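Local coordinates for geranylgeranyl pyrophosphate synthase (Corynebacterium glutamicum, PDB 3LK5), which probably joins allylic and isopentenyl diphosphates into longer prenyl diphosphates in a magnesium-dependent reaction, at residues D27-F32 with E160-D165; E88-A93 with S166-E171; L16-F21 with R66-W71; R223-G228 with L243-D248. One frame throughout, in Å; residues are numbered along the deposited sequence.

Contact 1 (D27-F32 with E160-D165)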
loop_
_atom_site.group_PDB
_atom_site.type_symbol
_atom_site.label_atom_id
_atom_site.label_comp_id
_atom_site.label_asym_id
_atom_site.label_seq_id
_atom_site.Cartn_x
_atom_site.Cartn_y
_atom_site.Cartn_z
ATOM N N ASP A 27 21.700 7.372 2.894
ATOM C CA ASP A 27 22.522 6.467 2.075
ATOM C C ASP A 27 21.799 5.161 1.713
ATOM O O ASP A 27 21.891 4.701 0.571
ATOM C CB ASP A 27 23.830 6.060 2.771
ATOM C CG ASP A 27 24.879 7.167 2.766
ATOM O OD1 ASP A 27 24.824 8.060 1.917
ATOM O OD2 ASP A 27 25.760 7.141 3.638
ATOM N N ARG A 28 21.200 4.500 2.701
ATOM C CA ARG A 28 20.520 3.221 2.401
ATOM C C ARG A 28 19.363 3.425 1.405
ATOM O O ARG A 28 19.167 2.610 0.496
ATOM C CB ARG A 28 19.976 2.562 3.699
ATOM C CG ARG A 28 21.035 2.350 4.827
ATOM C CD ARG A 28 22.350 1.699 4.331
ATOM N NE ARG A 28 22.175 0.421 3.640
ATOM C CZ ARG A 28 23.169 -0.240 3.045
ATOM N NH1 ARG A 28 24.411 0.269 3.062
ATOM N NH2 ARG A 28 22.938 -1.393 2.436
ATOM N N LEU A 29 18.589 4.488 1.608
ATOM C CA LEU A 29 17.457 4.784 0.745
ATOM C C LEU A 29 17.946 5.112 -0.652
ATOM O O LEU A 29 17.307 4.709 -1.639
ATOM C CB LEU A 29 16.608 5.954 1.276
ATOM C CG LEU A 29 15.888 5.653 2.615
ATOM C CD1 LEU A 29 15.379 6.975 3.162
ATOM C CD2 LEU A 29 14.727 4.591 2.362
ATOM N N THR A 30 19.060 5.856 -0.748
ATOM C CA THR A 30 19.665 6.141 -2.063
ATOM C C THR A 30 20.017 4.883 -2.811
ATOM O O THR A 30 19.695 4.746 -4.014
ATOM C CB THR A 30 20.931 7.069 -1.937
ATOM O OG1 THR A 30 20.540 8.280 -1.293
ATOM C CG2 THR A 30 21.479 7.390 -3.327
ATOM N N GLN A 31 20.680 3.953 -2.132
ATOM C CA GLN A 31 21.064 2.710 -2.773
ATOM C C GLN A 31 19.853 1.921 -3.289
ATOM O O GLN A 31 19.873 1.356 -4.402
ATOM C CB GLN A 31 21.897 1.847 -1.825
ATOM C CG GLN A 31 23.147 2.604 -1.416
ATOM C CD GLN A 31 24.293 1.712 -1.008
ATOM O OE1 GLN A 31 25.306 2.209 -0.498
ATOM N NE2 GLN A 31 24.156 0.395 -1.208
ATOM N N PHE A 32 18.798 1.917 -2.484
ATOM C CA PHE A 32 17.602 1.154 -2.862
ATOM C C PHE A 32 16.945 1.780 -4.099
ATOM O O PHE A 32 16.575 1.071 -5.058
ATOM C CB PHE A 32 16.619 1.109 -1.667
ATOM C CG PHE A 32 15.331 0.365 -1.992
ATOM C CD1 PHE A 32 14.249 1.030 -2.559
ATOM C CD2 PHE A 32 15.238 -1.004 -1.749
ATOM C CE1 PHE A 32 13.050 0.326 -2.901
ATOM C CE2 PHE A 32 14.046 -1.737 -2.066
ATOM C CZ PHE A 32 12.950 -1.068 -2.633
ATOM N N GLU A 160 8.073 -2.875 1.923
ATOM C CA GLU A 160 8.058 -4.319 2.146
ATOM C C GLU A 160 9.260 -4.943 1.458
ATOM O O GLU A 160 9.892 -5.805 2.032
ATOM C CB GLU A 160 6.763 -4.988 1.588
ATOM C CG GLU A 160 5.516 -4.201 1.976
ATOM C CD GLU A 160 4.932 -4.505 3.384
ATOM O OE1 GLU A 160 5.592 -5.367 4.113
ATOM O OE2 GLU A 160 3.788 -3.898 3.702
ATOM N N ASP A 161 9.507 -4.582 0.189
ATOM C CA ASP A 161 10.660 -5.171 -0.554
ATOM C C ASP A 161 11.963 -4.863 0.178
ATOM O O ASP A 161 12.860 -5.698 0.219
ATOM C CB ASP A 161 10.768 -4.547 -1.946
ATOM C CG ASP A 161 9.643 -5.014 -2.895
ATOM O OD1 ASP A 161 8.988 -6.053 -2.650
ATOM O OD2 ASP A 161 9.399 -4.309 -3.876
HETATM N N MSE A 162 12.108 -3.636 0.642
HETATM C CA MSE A 162 13.388 -3.227 1.251
HETATM C C MSE A 162 13.663 -4.064 2.482
HETATM O O MSE A 162 14.818 -4.467 2.712
HETATM C CB MSE A 162 13.382 -1.729 1.607
HETATM C CG MSE A 162 14.791 -1.236 2.037
HETATM SE SE MSE A 162 14.788 0.709 2.036
HETATM C CE MSE A 162 16.729 1.028 2.523
ATOM N N LEU A 163 12.613 -4.358 3.260
ATOM C CA LEU A 163 12.743 -5.311 4.364
ATOM C C LEU A 163 13.025 -6.755 3.878
ATOM O O LEU A 163 14.008 -7.391 4.320
ATOM C CB LEU A 163 11.475 -5.283 5.282
ATOM C CG LEU A 163 11.516 -6.308 6.444
ATOM C CD1 LEU A 163 12.675 -5.977 7.431
ATOM C CD2 LEU A 163 10.146 -6.373 7.151
ATOM N N GLN A 164 12.180 -7.284 2.983
ATOM C CA GLN A 164 12.283 -8.710 2.625
ATOM C C GLN A 164 13.585 -8.976 1.848
ATOM O O GLN A 164 14.127 -10.079 1.944
ATOM C CB GLN A 164 11.111 -9.151 1.743
ATOM C CG GLN A 164 9.725 -9.097 2.496
ATOM C CD GLN A 164 9.732 -9.794 3.837
ATOM O OE1 GLN A 164 10.373 -10.826 4.005
ATOM N NE2 GLN A 164 8.986 -9.236 4.804
ATOM N N ASP A 165 14.089 -7.959 1.158
ATOM C CA ASP A 165 15.317 -8.092 0.336
ATOM C C ASP A 165 16.574 -7.557 1.001
ATOM O O ASP A 165 17.643 -7.461 0.358
ATOM C CB ASP A 165 15.157 -7.433 -1.044
ATOM C CG ASP A 165 14.164 -8.194 -1.947
ATOM O OD1 ASP A 165 14.038 -9.438 -1.877
ATOM O OD2 ASP A 165 13.455 -7.516 -2.707
#

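Contact 2 (E88-A93 with S166-E171)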
loop_
_atom_site.group_PDB
_atom_site.type_symbol
_atom_site.label_atom_id
_atom_site.label_comp_id
_atom_site.label_asym_id
_atom_site.label_seq_id
_atom_site.Cartn_x
_atom_site.Cartn_y
_atom_site.Cartn_z
ATOM N N GLU A 88 24.591 -4.018 7.187
ATOM C CA GLU A 88 23.882 -3.399 6.084
ATOM C C GLU A 88 22.404 -3.839 6.064
ATOM O O GLU A 88 21.496 -3.055 5.690
ATOM C CB GLU A 88 24.547 -3.855 4.769
ATOM C CG GLU A 88 26.024 -3.456 4.641
ATOM C CD GLU A 88 27.037 -4.273 5.523
ATOM O OE1 GLU A 88 26.738 -5.325 6.136
ATOM O OE2 GLU A 88 28.211 -3.821 5.553
ATOM N N SER A 89 22.175 -5.104 6.394
ATOM C CA SER A 89 20.785 -5.656 6.394
ATOM C C SER A 89 19.960 -5.054 7.514
ATOM O O SER A 89 18.777 -4.756 7.338
ATOM C CB SER A 89 20.802 -7.182 6.527
ATOM O OG SER A 89 21.563 -7.778 5.470
ATOM N N VAL A 90 20.577 -4.916 8.683
ATOM C CA VAL A 90 19.880 -4.249 9.787
ATOM C C VAL A 90 19.543 -2.828 9.437
ATOM O O VAL A 90 18.404 -2.350 9.704
ATOM C CB VAL A 90 20.729 -4.312 11.097
ATOM C CG1 VAL A 90 20.024 -3.569 12.231
ATOM C CG2 VAL A 90 21.007 -5.772 11.456
ATOM N N LEU A 91 20.511 -2.123 8.835
ATOM C CA LEU A 91 20.288 -0.719 8.490
ATOM C C LEU A 91 19.207 -0.577 7.403
ATOM O O LEU A 91 18.428 0.381 7.418
ATOM C CB LEU A 91 21.600 -0.065 7.974
ATOM C CG LEU A 91 22.684 0.044 9.071
ATOM C CD1 LEU A 91 24.029 0.542 8.439
ATOM C CD2 LEU A 91 22.244 0.986 10.167
ATOM N N ASP A 92 19.167 -1.522 6.475
ATOM C CA ASP A 92 18.117 -1.482 5.442
ATOM C C ASP A 92 16.748 -1.751 6.025
ATOM O O ASP A 92 15.758 -1.090 5.628
ATOM C CB ASP A 92 18.411 -2.509 4.358
ATOM C CG ASP A 92 19.444 -2.003 3.350
ATOM O OD1 ASP A 92 19.743 -0.804 3.264
ATOM O OD2 ASP A 92 19.992 -2.829 2.646
ATOM N N ALA A 93 16.689 -2.707 6.974
ATOM C CA ALA A 93 15.407 -2.930 7.698
ATOM C C ALA A 93 14.941 -1.680 8.404
ATOM O O ALA A 93 13.762 -1.313 8.302
ATOM C CB ALA A 93 15.513 -4.120 8.696
ATOM N N SER A 166 16.452 -7.247 2.294
ATOM C CA SER A 166 17.519 -6.589 3.067
ATOM C C SER A 166 18.747 -7.480 3.218
ATOM O O SER A 166 19.854 -6.969 3.442
ATOM C CB SER A 166 17.007 -6.243 4.468
ATOM O OG SER A 166 16.551 -7.418 5.136
ATOM N N GLY A 167 18.536 -8.794 3.144
ATOM C CA GLY A 167 19.602 -9.754 3.433
ATOM C C GLY A 167 19.582 -10.218 4.879
ATOM O O GLY A 167 20.460 -10.977 5.269
ATOM N N LEU A 168 18.604 -9.767 5.692
ATOM C CA LEU A 168 18.344 -10.411 7.003
ATOM C C LEU A 168 18.138 -11.913 6.777
ATOM O O LEU A 168 17.532 -12.313 5.768
ATOM C CB LEU A 168 17.081 -9.829 7.669
ATOM C CG LEU A 168 17.219 -8.405 8.257
ATOM C CD1 LEU A 168 15.893 -7.967 8.873
ATOM C CD2 LEU A 168 18.335 -8.379 9.325
ATOM N N SER A 169 18.635 -12.720 7.701
ATOM C CA SER A 169 18.458 -14.166 7.673
ATOM C C SER A 169 16.966 -14.518 7.744
ATOM O O SER A 169 16.149 -13.714 8.218
ATOM C CB SER A 169 19.188 -14.802 8.858
ATOM O OG SER A 169 18.558 -14.465 10.095
ATOM N N ALA A 170 16.621 -15.720 7.277
ATOM C CA ALA A 170 15.249 -16.238 7.434
ATOM C C ALA A 170 14.776 -16.136 8.867
ATOM O O ALA A 170 13.614 -15.818 9.116
ATOM C CB ALA A 170 15.191 -17.672 7.004
ATOM N N GLU A 171 15.657 -16.481 9.827
ATOM C CA GLU A 171 15.286 -16.458 11.242
ATOM C C GLU A 171 14.962 -15.033 11.709
ATOM O O GLU A 171 13.944 -14.802 12.401
ATOM C CB GLU A 171 16.413 -17.062 12.101
ATOM C CG GLU A 171 16.656 -18.560 11.836
ATOM C CD GLU A 171 17.373 -18.921 10.486
ATOM O OE1 GLU A 171 17.868 -18.058 9.695
ATOM O OE2 GLU A 171 17.455 -20.146 10.225
HETATM O O HOH W 1 21.790 -5.102 2.635
#

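Contact 3 (L16-F21 with R66-W71)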
loop_
_atom_site.group_PDB
_atom_site.type_symbol
_atom_site.label_atom_id
_atom_site.label_comp_id
_atom_site.label_asym_id
_atom_site.label_seq_id
_atom_site.Cartn_x
_atom_site.Cartn_y
_atom_site.Cartn_z
ATOM N N LEU A 16 24.910 4.537 19.643
ATOM C CA LEU A 16 23.784 5.264 19.081
ATOM C C LEU A 16 24.140 6.747 18.922
ATOM O O LEU A 16 24.339 7.470 19.919
ATOM C CB LEU A 16 22.566 5.075 19.994
ATOM C CG LEU A 16 21.216 5.671 19.629
ATOM C CD1 LEU A 16 20.812 5.277 18.229
ATOM C CD2 LEU A 16 20.186 5.193 20.653
ATOM N N ASP A 17 24.251 7.188 17.671
ATOM C CA ASP A 17 24.584 8.573 17.371
ATOM C C ASP A 17 23.360 9.237 16.759
ATOM O O ASP A 17 23.096 9.077 15.581
ATOM C CB ASP A 17 25.781 8.630 16.416
ATOM C CG ASP A 17 26.414 10.014 16.330
ATOM O OD1 ASP A 17 25.698 11.037 16.228
ATOM O OD2 ASP A 17 27.659 10.069 16.333
ATOM N N LEU A 18 22.626 10.001 17.564
ATOM C CA LEU A 18 21.337 10.543 17.139
ATOM C C LEU A 18 21.492 11.490 15.974
ATOM O O LEU A 18 20.689 11.465 15.040
ATOM C CB LEU A 18 20.635 11.290 18.277
ATOM C CG LEU A 18 20.453 10.569 19.611
ATOM C CD1 LEU A 18 19.618 11.458 20.526
ATOM C CD2 LEU A 18 19.803 9.198 19.438
ATOM N N ASP A 19 22.514 12.344 16.037
ATOM C CA ASP A 19 22.659 13.394 15.031
ATOM C C ASP A 19 23.124 12.910 13.658
ATOM O O ASP A 19 22.688 13.465 12.661
ATOM C CB ASP A 19 23.512 14.577 15.545
ATOM C CG ASP A 19 22.826 15.347 16.683
ATOM O OD1 ASP A 19 21.573 15.310 16.790
ATOM O OD2 ASP A 19 23.545 15.992 17.477
ATOM N N LYS A 20 23.972 11.884 13.594
ATOM C CA LYS A 20 24.489 11.412 12.292
ATOM C C LYS A 20 23.663 10.274 11.673
ATOM O O LYS A 20 23.821 9.975 10.490
ATOM C CB LYS A 20 25.938 10.907 12.391
ATOM C CG LYS A 20 26.966 11.951 12.856
ATOM C CD LYS A 20 28.392 11.435 12.660
ATOM C CE LYS A 20 29.392 12.187 13.543
ATOM N NZ LYS A 20 29.849 13.499 12.980
ATOM N N PHE A 21 22.843 9.592 12.474
ATOM C CA PHE A 21 22.118 8.436 11.925
ATOM C C PHE A 21 21.276 8.761 10.671
ATOM O O PHE A 21 21.273 7.964 9.747
ATOM C CB PHE A 21 21.303 7.683 12.987
ATOM C CG PHE A 21 20.854 6.328 12.539
ATOM C CD1 PHE A 21 21.768 5.310 12.410
ATOM C CD2 PHE A 21 19.521 6.090 12.242
ATOM C CE1 PHE A 21 21.394 4.063 11.987
ATOM C CE2 PHE A 21 19.112 4.838 11.830
ATOM C CZ PHE A 21 20.056 3.815 11.692
ATOM N N ARG A 66 11.849 7.178 12.952
ATOM C CA ARG A 66 11.414 5.778 13.020
ATOM C C ARG A 66 12.578 4.813 12.792
ATOM O O ARG A 66 12.778 3.930 13.607
ATOM C CB ARG A 66 10.163 5.496 12.130
ATOM C CG ARG A 66 8.937 6.297 12.575
ATOM C CD ARG A 66 7.769 6.261 11.578
ATOM N NE ARG A 66 6.768 7.234 12.017
ATOM C CZ ARG A 66 6.843 8.550 11.818
ATOM N NH1 ARG A 66 7.853 9.077 11.151
ATOM N NH2 ARG A 66 5.888 9.342 12.297
ATOM N N PRO A 67 13.393 5.003 11.718
ATOM C CA PRO A 67 14.596 4.175 11.606
ATOM C C PRO A 67 15.520 4.367 12.787
ATOM O O PRO A 67 16.164 3.425 13.233
ATOM C CB PRO A 67 15.309 4.729 10.348
ATOM C CG PRO A 67 14.225 5.327 9.528
ATOM C CD PRO A 67 13.198 5.857 10.534
ATOM N N LEU A 68 15.585 5.581 13.309
ATOM C CA LEU A 68 16.437 5.807 14.502
ATOM C C LEU A 68 16.006 4.956 15.712
ATOM O O LEU A 68 16.829 4.352 16.396
ATOM C CB LEU A 68 16.411 7.292 14.861
ATOM C CG LEU A 68 17.354 7.744 15.997
ATOM C CD1 LEU A 68 18.832 7.223 15.901
ATOM C CD2 LEU A 68 17.297 9.273 16.049
ATOM N N TYR A 69 14.698 4.872 15.953
ATOM C CA TYR A 69 14.188 4.020 17.017
ATOM C C TYR A 69 14.370 2.542 16.739
ATOM O O TYR A 69 14.662 1.797 17.663
ATOM C CB TYR A 69 12.720 4.355 17.382
ATOM C CG TYR A 69 12.618 5.448 18.432
ATOM C CD1 TYR A 69 11.948 6.627 18.161
ATOM C CD2 TYR A 69 13.199 5.276 19.707
ATOM C CE1 TYR A 69 11.843 7.631 19.128
ATOM C CE2 TYR A 69 13.096 6.248 20.670
ATOM C CZ TYR A 69 12.404 7.419 20.380
ATOM O OH TYR A 69 12.288 8.392 21.355
ATOM N N ALA A 70 14.192 2.097 15.486
ATOM C CA ALA A 70 14.475 0.712 15.162
ATOM C C ALA A 70 15.950 0.365 15.467
ATOM O O ALA A 70 16.263 -0.684 16.049
ATOM C CB ALA A 70 14.137 0.422 13.675
ATOM N N TRP A 71 16.852 1.253 15.046
ATOM C CA TRP A 71 18.267 1.067 15.316
ATOM C C TRP A 71 18.578 1.023 16.814
ATOM O O TRP A 71 19.322 0.175 17.264
ATOM C CB TRP A 71 19.071 2.171 14.596
ATOM C CG TRP A 71 20.576 2.130 14.807
ATOM C CD1 TRP A 71 21.345 3.149 15.323
ATOM C CD2 TRP A 71 21.487 1.078 14.459
ATOM N NE1 TRP A 71 22.663 2.773 15.355
ATOM C CE2 TRP A 71 22.786 1.518 14.822
ATOM C CE3 TRP A 71 21.339 -0.190 13.883
ATOM C CZ2 TRP A 71 23.927 0.718 14.654
ATOM C CZ3 TRP A 71 22.472 -0.991 13.707
ATOM C CH2 TRP A 71 23.756 -0.520 14.095
#

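Contact 4 (R223-G228 with L243-D248)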
loop_
_atom_site.group_PDB
_atom_site.type_symbol
_atom_site.label_atom_id
_atom_site.label_comp_id
_atom_site.label_asym_id
_atom_site.label_seq_id
_atom_site.Cartn_x
_atom_site.Cartn_y
_atom_site.Cartn_z
ATOM N N ARG A 223 6.584 0.333 17.997
ATOM C CA ARG A 223 6.854 -0.745 17.056
ATOM C C ARG A 223 8.242 -0.660 16.371
ATOM O O ARG A 223 8.837 -1.704 16.151
ATOM C CB ARG A 223 5.734 -0.945 16.008
ATOM C CG ARG A 223 4.359 -1.369 16.581
ATOM C CD ARG A 223 4.429 -2.705 17.289
ATOM N NE ARG A 223 3.065 -3.167 17.638
ATOM C CZ ARG A 223 2.818 -4.202 18.437
ATOM N NH1 ARG A 223 3.817 -4.933 18.952
ATOM N NH2 ARG A 223 1.556 -4.559 18.697
ATOM N N PRO A 224 8.744 0.550 16.013
ATOM C CA PRO A 224 10.138 0.555 15.511
ATOM C C PRO A 224 11.094 -0.051 16.554
ATOM O O PRO A 224 11.948 -0.826 16.193
ATOM C CB PRO A 224 10.409 2.061 15.271
ATOM C CG PRO A 224 9.023 2.541 14.745
ATOM C CD PRO A 224 8.079 1.853 15.774
ATOM N N LEU A 225 10.956 0.303 17.839
ATOM C CA LEU A 225 11.836 -0.301 18.878
ATOM C C LEU A 225 11.685 -1.809 18.890
ATOM O O LEU A 225 12.668 -2.545 18.954
ATOM C CB LEU A 225 11.469 0.190 20.303
ATOM C CG LEU A 225 12.027 1.616 20.550
ATOM C CD1 LEU A 225 11.301 2.287 21.758
ATOM C CD2 LEU A 225 13.552 1.652 20.724
ATOM N N HIS A 226 10.424 -2.246 18.877
ATOM C CA HIS A 226 10.098 -3.671 18.848
ATOM C C HIS A 226 10.763 -4.351 17.644
ATOM O O HIS A 226 11.398 -5.397 17.781
ATOM C CB HIS A 226 8.553 -3.840 18.828
ATOM C CG HIS A 226 8.092 -5.254 18.994
ATOM N ND1 HIS A 226 6.757 -5.615 18.939
ATOM C CD2 HIS A 226 8.790 -6.404 19.154
ATOM C CE1 HIS A 226 6.661 -6.933 19.063
ATOM N NE2 HIS A 226 7.877 -7.430 19.203
ATOM N N LEU A 227 10.635 -3.732 16.468
ATOM C CA LEU A 227 11.230 -4.310 15.254
ATOM C C LEU A 227 12.760 -4.501 15.394
ATOM O O LEU A 227 13.304 -5.593 15.122
ATOM C CB LEU A 227 10.886 -3.387 14.064
ATOM C CG LEU A 227 11.528 -3.740 12.721
ATOM C CD1 LEU A 227 10.986 -5.159 12.319
ATOM C CD2 LEU A 227 11.223 -2.655 11.640
ATOM N N GLY A 228 13.441 -3.432 15.793
ATOM C CA GLY A 228 14.904 -3.489 15.973
ATOM C C GLY A 228 15.293 -4.525 17.009
ATOM O O GLY A 228 16.221 -5.325 16.790
ATOM N N LEU A 243 8.602 -1.419 24.675
ATOM C CA LEU A 243 7.239 -1.170 24.227
ATOM C C LEU A 243 6.522 -0.220 25.184
ATOM O O LEU A 243 5.746 0.618 24.725
ATOM C CB LEU A 243 6.424 -2.481 24.067
ATOM C CG LEU A 243 6.689 -3.287 22.781
ATOM C CD1 LEU A 243 6.020 -4.709 22.898
ATOM C CD2 LEU A 243 6.201 -2.539 21.531
ATOM N N HIS A 244 6.789 -0.346 26.479
ATOM C CA HIS A 244 6.194 0.587 27.462
ATOM C C HIS A 244 6.763 1.983 27.293
ATOM O O HIS A 244 6.032 2.967 27.285
ATOM C CB HIS A 244 6.449 0.111 28.887
ATOM C CG HIS A 244 5.518 -0.957 29.359
ATOM N ND1 HIS A 244 4.170 -0.733 29.552
ATOM C CD2 HIS A 244 5.752 -2.223 29.787
ATOM C CE1 HIS A 244 3.604 -1.834 30.027
ATOM N NE2 HIS A 244 4.542 -2.751 30.189
ATOM N N TYR A 245 8.084 2.074 27.174
ATOM C CA TYR A 245 8.706 3.345 26.809
ATOM C C TYR A 245 8.085 3.943 25.556
ATOM O O TYR A 245 7.712 5.132 25.524
ATOM C CB TYR A 245 10.226 3.152 26.632
ATOM C CG TYR A 245 10.981 4.289 25.957
ATOM C CD1 TYR A 245 11.719 5.231 26.718
ATOM C CD2 TYR A 245 10.975 4.412 24.541
ATOM C CE1 TYR A 245 12.457 6.248 26.066
ATOM C CE2 TYR A 245 11.659 5.417 23.888
ATOM C CZ TYR A 245 12.413 6.331 24.647
ATOM O OH TYR A 245 13.096 7.296 23.944
ATOM N N GLY A 246 7.932 3.140 24.518
ATOM C CA GLY A 246 7.432 3.672 23.251
ATOM C C GLY A 246 5.986 4.147 23.396
ATOM O O GLY A 246 5.576 5.117 22.741
ATOM N N HIS A 247 5.196 3.423 24.184
ATOM C CA HIS A 247 3.783 3.785 24.370
ATOM C C HIS A 247 3.703 5.180 25.049
ATOM O O HIS A 247 3.049 6.099 24.519
ATOM C CB HIS A 247 3.063 2.737 25.235
ATOM C CG HIS A 247 1.712 3.162 25.741
ATOM N ND1 HIS A 247 1.534 3.879 26.913
ATOM C CD2 HIS A 247 0.465 2.913 25.263
ATOM C CE1 HIS A 247 0.240 4.089 27.111
ATOM N NE2 HIS A 247 -0.430 3.513 26.126
ATOM N N ASP A 248 4.417 5.322 26.163
ATOM C CA ASP A 248 4.402 6.584 26.945
ATOM C C ASP A 248 5.045 7.760 26.211
ATOM O O ASP A 248 4.438 8.821 26.066
ATOM C CB ASP A 248 5.072 6.388 28.291
ATOM C CG ASP A 248 4.292 5.477 29.208
ATOM O OD1 ASP A 248 3.168 5.040 28.868
ATOM O OD2 ASP A 248 4.808 5.188 30.288
#

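Contact 1 (D27-F32 with E160-D165)
Asp161 OD1 is gripped by Arg184 and Arg177 of the second subunit, two salt bridges on one oxygen. This would probably favour the charged carboxylate. The CB of Asp161 serves the contact itself. It lies at the edge of the Phe32 ring, 4.2 Å from CZ of Phe32. Asp161 thus faces helix 21-43 with its methylene and the dimer interface with OD1.

No hydrogen bond crosses between the segments. The main bridge is Met162, present as selenomethionine. Its CG is anti to the backbone N (chi1 -171°), and the chain beyond is extended. This reach spans much of the 11.9 Å between the axes of 27-32 and 160-164, which cross at 102°. Met162 CB lies 3.7 Å from Phe32 CE2. Further out, SE of Met162 is 4.5 Å from the centroid of the Phe32 ring and 29° off its normal. This is an oblique Met-aromatic contact. SE of Met162 also meets Leu29 CD2 at 3.9 Å. The end methyl, CE of Met162, rests 3.5 Å from Arg28 O, a carbonyl already bonded to Phe32 N within its helix.

In this all-helical fold, helix 87-111 adjoins both segments, with Phe99 on Leu29 and Phe32 and Ala95 on Met162; Trp158 of helix 144-164 meets the Phe32 ring edge-to-face.

Contact 2 (E88-A93 with S166-E171)
Ser89 and Ser166 use different torsions. In Ser89, OG stands beside the backbone N (chi1 -58°), which aims it at the loop. In Ser166, OG sits between the backbone N and the carbonyl carbon (chi1 58°), facing its own chain. Ser89 OG donates to Ser166 O at 2.8 Å, approaching 39° out of the carbonyl plane. Ser166 OG accepts from Leu168 N at 3.2 Å, which makes an ST turn. That hydroxyl also bonds to Leu163 O.

The turn runs through Gly167, whose phi is positive. Beyond it Leu168 spreads over helix 87-111. Its CD1 meets Ala93 CB at 3.9 Å, and its CD2 lies 3.9 Å from Ser89 CB. Ser169 then caps helix 170-199 through a bond from Ala172 N to its OG. The contact packs the short link between helices 144-164 and 170-199 against helix 87-111.

A water adds a second bridge. It donates to Ser166 O at 2.8 Å and to Asp92 OD2 at 2.9 Å. Asp92 OD1 holds a salt bridge with Arg28 NE, which probably helps keep the carboxylate charged. Ser166 O, in the loop after helix 144-164, thus accepts from two donors, Ser89 OG and the water.

Contact 3 (L16-F21 with R66-W71)
This is an apolar, aromatic contact between the N-terminal loop, just where helix 21-43 starts, and helix 65-78. All six touching residues are buried, and no hydrogen bond crosses. Its centre is an offset stack of the Phe21 ring on the five-membered ring of Trp71. The Phe21 and Trp71 ring centroids are 4.3 Å apart and their planes differ by only 8°. Phe21 CE1 and Trp71 CD1 approach to 3.5 Å, each over a face of the other ring. Both side chains have CG anti to the backbone N (chi1 -165° and 179°), which carries the rings out to overlap. Trp71 NE1 is buried here with no polar partner in the model.

Leu68 lies next to the stack, with its CD1 3.8 Å from Phe21 CB. Leu16 is poorly ordered, which qualifies both of its contacts: its CD1 meets Leu68 CD1 at 3.6 Å and also reaches Trp71. The Leu18 side chain crosses Leu68 at about a right angle, with CD2 of Leu18 4.2 Å from CD1 of Leu68. Within the loop, Lys20 N donates to Asp17 OD1 at 3.3 Å, an Asx motif, from above the carboxylate plane.

The ring of Phe11 also meets Trp71. Other helices adjoin the contact: helix 87-111 brings Leu91 to Phe21 and Leu87 to Trp71, and helix 355-369 brings Gln360 and Leu364 to Leu18.

Contact 4 (R223-G228 with L243-D248)
Leu225 and Tyr245 form the tight, buried part of this contact. Leu243 loses the most surface to the other segment but meets its partners at longer range, on the partly exposed side with Arg223. Leu225 CD1 meets the Tyr245 ring obliquely, 3.5 Å from Tyr245 CD2. The two side chains cross at about a right angle. Tyr245 has CG anti to the backbone N (chi1 167°), which carries the ring across to Leu225. Its OH reaches Leu361 O in helix 355-369. Gly246 CA lies 4.4 Å from Leu225 CD1, at the margin of this pair.

The segments belong to consecutive helices, 205-231 and 236-263. They run nearly antiparallel, at 159°, with axes 8.9 Å apart. This is a helical hairpin within the all-alpha fold of prenyl synthases. Helix 205-231 is kinked at Pro224, whose N makes no bond to the turn before.

On the looser side Leu243 meets His226 with both methyls. CD2 of Leu243 is 3.8 Å from His226 CB, and CD1 of Leu243 lies over one face of the ring. Contact with Arg223 is more distant, 4.3 Å from NH1 to Leu243 CD2. Arg223 NH1 donates to His226 ND1 at 3.0 Å, bent (138°) but in the plane of both groups. This bond helps fix the imidazole rotation. Arg223 NH2 pairs with Glu186 in a salt bridge.

Contacts 1 and 2 are neighbours, with centres about 10 Å apart, and their segments alternate along the chain. Contact 3 also alternates with contact 1 but closes before contact 2 opens. Contact 4 comes last. Contact 3 lies about 16 Å from contact 2 and about 14 Å from contact 4, centre to centre. Val90 touches Trp71 between contacts 2 and 3, and Tyr69 OH probably bonds to Tyr245 OH. Contacts 1 and 3 share helix 21-43. Together they join the N-terminal segment to several helices of one bundle. Helices 87-111 and 170-199 carry Asp108 and Asp194, which bind magnesium with Asp112; no metal is bound to this chain, and the contacts lie away from that site.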